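Local coordinates for Thiol:disulfide interchange protein DsbA (Pseudomonas aeruginosa, PDB 4ZL8) that probably forms disulfide bonds in periplasmic proteins by handing its own redox-active disulfide, carried on a thioredoxin fold, to folding substrates, at residues V61-V73 with A141-V153. The protein carries 1 engineered substitution. Residues are numbered along the deposited sequence; the frame is centred on the assembly and turned at random.
Sequences VRLPALFGGIWNV and AKKLAMAYQVTGV
Leu-63 and Leu-66 straddle the methyl of Ala-141, whose CB lies 3.9 Å from Leu-63 CD1 and 3.7 Å from Leu-66 CD1. Alanine suits this place because its small side chain lets the helix settle close against both leucines. Leu-63 holds its CG anti to the backbone N (chi1 -170°), which carries its two methyls down to the helix: CD1 takes Ala-141, while CD2 reaches Leu-144 CB and, at 4.0 Å, the edge of the Tyr-148 ring at CE2. This largely apolar side, with Leu-66, Ala-141 and Tyr-148 buried, is the tight part of the contact; no hydrogen bond crosses between the segments.

Farther along, Ala-65 CB touches Val-153 CG1 at 3.6 Å and also lies over the centre of one face of the Phe-67 ring. The other methyl of the branched Val-153, CG2, meets the six-membered ring of the Trp-71 indole obliquely, 3.8 Å from CH2. Phe-67 marks the looser, solvent-exposed side. The outer end of its ring fits where the helix gives way to the loop, its edge meeting Ala-145 CB at CE1 and Gly-152 N at CE2, with CZ 3.4 Å from Val-150 O. Gly-68, whose backbone angles would jam a side chain against Phe-67 O, donates its N-H to Asn-72 OD1 (2.8 Å) from above the amide plane.

Helix residues 141-148, ending helix 132-148, cross residues 61-64 of edge strand 58-64 almost perpendicularly (97°); strand 27-33 pairs with that strand. Val-153 touches Cys-40 of the predicted redox-active pair on helix 38-52, while Trp-71, in the first turn of helix 70-84, stacks on Trp-34.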
loop_
_atom_site.group_PDB
_atom_site.type_symbol
_atom_site.label_atom_id
_atom_site.label_comp_id
_atom_site.label_asym_id
_atom_site.label_seq_id
_atom_site.Cartn_x
_atom_site.Cartn_y
_atom_site.Cartn_z
ATOM N N VAL A 61 -1.872 -3.970 4.822
ATOM C CA VAL A 61 -1.450 -2.588 4.779
ATOM C C VAL A 61 -1.062 -2.194 3.378
ATOM O O VAL A 61 -0.611 -2.997 2.579
ATOM C CB VAL A 61 -0.300 -2.324 5.717
ATOM C CG1 VAL A 61 0.891 -3.123 5.295
ATOM C CG2 VAL A 61 0.012 -0.832 5.794
ATOM N N ARG A 62 -1.292 -0.923 3.095
ATOM C CA ARG A 62 -0.778 -0.342 1.895
ATOM C C ARG A 62 0.522 0.342 2.214
ATOM O O ARG A 62 0.696 0.918 3.284
ATOM C CB ARG A 62 -1.735 0.673 1.293
ATOM C CG ARG A 62 -2.875 0.034 0.534
ATOM C CD ARG A 62 -3.619 1.058 -0.297
ATOM N NE ARG A 62 -4.751 0.414 -0.944
ATOM C CZ ARG A 62 -5.886 0.121 -0.332
ATOM N NH1 ARG A 62 -6.073 0.454 0.934
ATOM N NH2 ARG A 62 -6.845 -0.488 -1.016
ATOM N N LEU A 63 1.439 0.275 1.265
ATOM C CA LEU A 63 2.729 0.930 1.394
ATOM C C LEU A 63 2.970 1.730 0.118
ATOM O O LEU A 63 2.943 1.164 -0.971
ATOM C CB LEU A 63 3.832 -0.113 1.530
ATOM C CG LEU A 63 5.208 0.437 1.914
ATOM C CD1 LEU A 63 5.231 0.982 3.339
ATOM C CD2 LEU A 63 6.222 -0.692 1.720
ATOM N N PRO A 64 3.190 3.041 0.256
ATOM C CA PRO A 64 3.413 3.826 -0.956
ATOM C C PRO A 64 4.786 3.557 -1.518
ATOM O O PRO A 64 5.751 3.498 -0.764
ATOM C CB PRO A 64 3.319 5.258 -0.452
ATOM C CG PRO A 64 3.853 5.186 0.929
ATOM C CD PRO A 64 3.377 3.848 1.466
ATOM N N ALA A 65 4.879 3.407 -2.836
ATOM C CA ALA A 65 6.146 3.238 -3.534
ATOM C C ALA A 65 6.722 4.631 -3.741
ATOM O O ALA A 65 6.117 5.486 -4.398
ATOM C CB ALA A 65 5.937 2.525 -4.852
ATOM N N LEU A 66 7.869 4.874 -3.117
ATOM C CA LEU A 66 8.503 6.185 -3.130
ATOM C C LEU A 66 9.609 6.176 -4.176
ATOM O O LEU A 66 10.808 6.169 -3.845
ATOM C CB LEU A 66 9.040 6.532 -1.738
ATOM C CG LEU A 66 7.988 6.450 -0.636
ATOM C CD1 LEU A 66 8.648 6.674 0.716
ATOM C CD2 LEU A 66 6.857 7.440 -0.853
ATOM N N PHE A 67 9.189 6.197 -5.432
ATOM C CA PHE A 67 10.082 5.995 -6.571
ATOM C C PHE A 67 10.455 7.318 -7.227
ATOM O O PHE A 67 10.865 7.354 -8.393
ATOM C CB PHE A 67 9.425 5.061 -7.586
ATOM C CG PHE A 67 9.328 3.635 -7.119
ATOM C CD1 PHE A 67 9.843 3.262 -5.882
ATOM C CD2 PHE A 67 8.731 2.666 -7.905
ATOM C CE1 PHE A 67 9.766 1.961 -5.444
ATOM C CE2 PHE A 67 8.653 1.356 -7.461
ATOM C CZ PHE A 67 9.170 1.007 -6.236
ATOM N N GLY A 68 10.299 8.402 -6.485
ATOM C CA GLY A 68 10.717 9.710 -6.949
ATOM C C GLY A 68 9.600 10.657 -7.352
ATOM O O GLY A 68 8.505 10.256 -7.718
ATOM N N GLY A 69 9.903 11.949 -7.301
ATOM C CA GLY A 69 8.997 12.970 -7.807
ATOM C C GLY A 69 7.618 12.914 -7.195
ATOM O O GLY A 69 7.462 12.822 -5.982
ATOM N N ILE A 70 6.595 12.939 -8.036
ATOM C CA ILE A 70 5.237 12.965 -7.574
ATOM C C ILE A 70 4.871 11.699 -6.782
ATOM O O ILE A 70 3.965 11.724 -5.945
ATOM C CB ILE A 70 4.262 13.183 -8.767
ATOM C CG1 ILE A 70 2.853 13.475 -8.267
ATOM C CG2 ILE A 70 4.252 11.987 -9.701
ATOM C CD1 ILE A 70 2.743 14.772 -7.521
ATOM N N TRP A 71 5.558 10.588 -7.056
ATOM C CA TRP A 71 5.280 9.379 -6.261
ATOM C C TRP A 71 5.645 9.640 -4.806
ATOM O O TRP A 71 4.963 9.179 -3.898
ATOM C CB TRP A 71 6.066 8.179 -6.761
ATOM C CG TRP A 71 5.724 7.651 -8.101
ATOM C CD1 TRP A 71 5.540 8.364 -9.257
ATOM C CD2 TRP A 71 5.645 6.269 -8.482
ATOM N NE1 TRP A 71 5.323 7.511 -10.313
ATOM C CE2 TRP A 71 5.370 6.219 -9.853
ATOM C CE3 TRP A 71 5.744 5.063 -7.770
ATOM C CZ2 TRP A 71 5.234 5.026 -10.539
ATOM C CZ3 TRP A 71 5.593 3.887 -8.446
ATOM C CH2 TRP A 71 5.349 3.867 -9.818
ATOM N N ASN A 72 6.721 10.380 -4.570
ATOM C CA ASN A 72 7.145 10.660 -3.206
ATOM C C ASN A 72 6.179 11.607 -2.519
ATOM O O ASN A 72 5.815 11.411 -1.366
ATOM C CB ASN A 72 8.561 11.225 -3.179
ATOM C CG ASN A 72 9.605 10.181 -3.489
ATOM O OD1 ASN A 72 9.297 9.087 -3.949
ATOM N ND2 ASN A 72 10.867 10.526 -3.264
ATOM N N VAL A 73 5.732 12.623 -3.239
ATOM C CA VAL A 73 4.771 13.588 -2.732
ATOM C C VAL A 73 3.440 12.897 -2.358
ATOM O O VAL A 73 2.883 13.069 -1.258
ATOM C CB VAL A 73 4.548 14.683 -3.793
ATOM C CG1 VAL A 73 3.408 15.588 -3.422
ATOM C CG2 VAL A 73 5.835 15.475 -3.997
ATOM N N ALA A 141 9.596 3.452 4.523
ATOM C CA ALA A 141 8.882 2.950 3.353
ATOM C C ALA A 141 9.822 2.735 2.186
ATOM O O ALA A 141 9.692 1.760 1.440
ATOM C CB ALA A 141 7.749 3.878 2.988
ATOM N N LYS A 142 10.757 3.656 1.997
ATOM C CA LYS A 142 11.737 3.525 0.935
ATOM C C LYS A 142 12.559 2.261 1.116
ATOM O O LYS A 142 12.753 1.483 0.181
ATOM C CB LYS A 142 12.659 4.745 0.928
ATOM C CG LYS A 142 13.719 4.707 -0.138
ATOM C CD LYS A 142 14.625 5.940 -0.033
ATOM C CE LYS A 142 15.830 5.866 -0.963
ATOM N NZ LYS A 142 15.461 6.075 -2.393
ATOM N N LYS A 143 13.037 2.056 2.337
ATOM C CA LYS A 143 13.882 0.910 2.630
ATOM C C LYS A 143 13.110 -0.403 2.470
ATOM O O LYS A 143 13.668 -1.392 2.020
ATOM C CB LYS A 143 14.470 1.018 4.036
ATOM C CG LYS A 143 15.551 2.075 4.176
ATOM C CD LYS A 143 16.277 1.945 5.509
ATOM C CE LYS A 143 17.390 2.973 5.649
ATOM N NZ LYS A 143 18.251 2.693 6.829
ATOM N N LEU A 144 11.827 -0.417 2.831
ATOM C CA LEU A 144 11.025 -1.634 2.628
ATOM C C LEU A 144 10.886 -1.996 1.161
ATOM O O LEU A 144 11.086 -3.145 0.776
ATOM C CB LEU A 144 9.648 -1.511 3.286
ATOM C CG LEU A 144 9.656 -1.624 4.797
ATOM C CD1 LEU A 144 8.295 -1.191 5.361
ATOM C CD2 LEU A 144 9.997 -3.049 5.270
ATOM N N ALA A 145 10.603 -1.022 0.312
ATOM C CA ALA A 145 10.453 -1.323 -1.098
ATOM C C ALA A 145 11.770 -1.858 -1.671
ATOM O O ALA A 145 11.767 -2.759 -2.505
ATOM C CB ALA A 145 9.983 -0.089 -1.864
ATOM N N MET A 146 12.901 -1.299 -1.236
ATOM C CA MET A 146 14.202 -1.811 -1.637
ATOM C C MET A 146 14.416 -3.259 -1.191
ATOM O O MET A 146 14.915 -4.086 -1.940
ATOM C CB MET A 146 15.309 -0.924 -1.070
ATOM C CG MET A 146 15.312 0.490 -1.659
ATOM S SD MET A 146 16.430 1.623 -0.793
ATOM C CE MET A 146 17.981 0.755 -0.982
ATOM N N ALA A 147 14.029 -3.557 0.044
ATOM C CA ALA A 147 14.168 -4.914 0.570
ATOM C C ALA A 147 13.260 -5.910 -0.149
ATOM O O ALA A 147 13.603 -7.078 -0.294
ATOM C CB ALA A 147 13.871 -4.933 2.070
ATOM N N TYR A 148 12.084 -5.456 -0.583
ATOM C CA TYR A 148 11.181 -6.305 -1.354
ATOM C C TYR A 148 11.626 -6.419 -2.812
ATOM O O TYR A 148 11.071 -7.245 -3.550
ATOM C CB TYR A 148 9.756 -5.746 -1.333
ATOM C CG TYR A 148 9.074 -5.618 0.006
ATOM C CD1 TYR A 148 9.233 -6.547 1.016
ATOM C CD2 TYR A 148 8.238 -4.537 0.250
ATOM C CE1 TYR A 148 8.593 -6.390 2.243
ATOM C CE2 TYR A 148 7.597 -4.386 1.454
ATOM C CZ TYR A 148 7.769 -5.320 2.444
ATOM O OH TYR A 148 7.125 -5.149 3.645
ATOM N N GLN A 149 12.594 -5.582 -3.199
ATOM C CA GLN A 149 13.073 -5.476 -4.586
ATOM C C GLN A 149 11.917 -5.251 -5.563
ATOM O O GLN A 149 11.820 -5.864 -6.632
ATOM C CB GLN A 149 13.896 -6.699 -4.943
ATOM C CG GLN A 149 15.190 -6.774 -4.127
ATOM C CD GLN A 149 15.978 -8.041 -4.396
ATOM O OE1 GLN A 149 15.647 -9.099 -3.885
ATOM N NE2 GLN A 149 16.988 -7.942 -5.232
ATOM N N VAL A 150 11.040 -4.334 -5.192
ATOM C CA VAL A 150 9.877 -4.027 -5.991
ATOM C C VAL A 150 10.248 -2.924 -6.965
ATOM O O VAL A 150 10.890 -1.953 -6.571
ATOM C CB VAL A 150 8.742 -3.573 -5.072
ATOM C CG1 VAL A 150 7.608 -2.936 -5.869
ATOM C CG2 VAL A 150 8.219 -4.748 -4.271
ATOM N N THR A 151 9.845 -3.074 -8.228
ATOM C CA THR A 151 10.223 -2.102 -9.257
ATOM C C THR A 151 9.022 -1.535 -9.996
ATOM O O THR A 151 9.168 -0.873 -11.029
ATOM C CB THR A 151 11.221 -2.686 -10.280
ATOM O OG1 THR A 151 10.687 -3.873 -10.858
ATOM C CG2 THR A 151 12.566 -2.994 -9.609
ATOM N N GLY A 152 7.837 -1.781 -9.478
ATOM C CA GLY A 152 6.644 -1.161 -10.001
ATOM C C GLY A 152 5.450 -1.555 -9.168
ATOM O O GLY A 152 5.566 -2.354 -8.217
ATOM N N VAL A 153 4.301 -0.991 -9.515
ATOM C CA VAL A 153 3.078 -1.137 -8.740
ATOM C C VAL A 153 1.896 -1.354 -9.685
ATOM O O VAL A 153 1.992 -1.004 -10.875
ATOM C CB VAL A 153 2.833 0.102 -7.854
ATOM C CG1 VAL A 153 3.919 0.197 -6.778
ATOM C CG2 VAL A 153 2.766 1.378 -8.659
#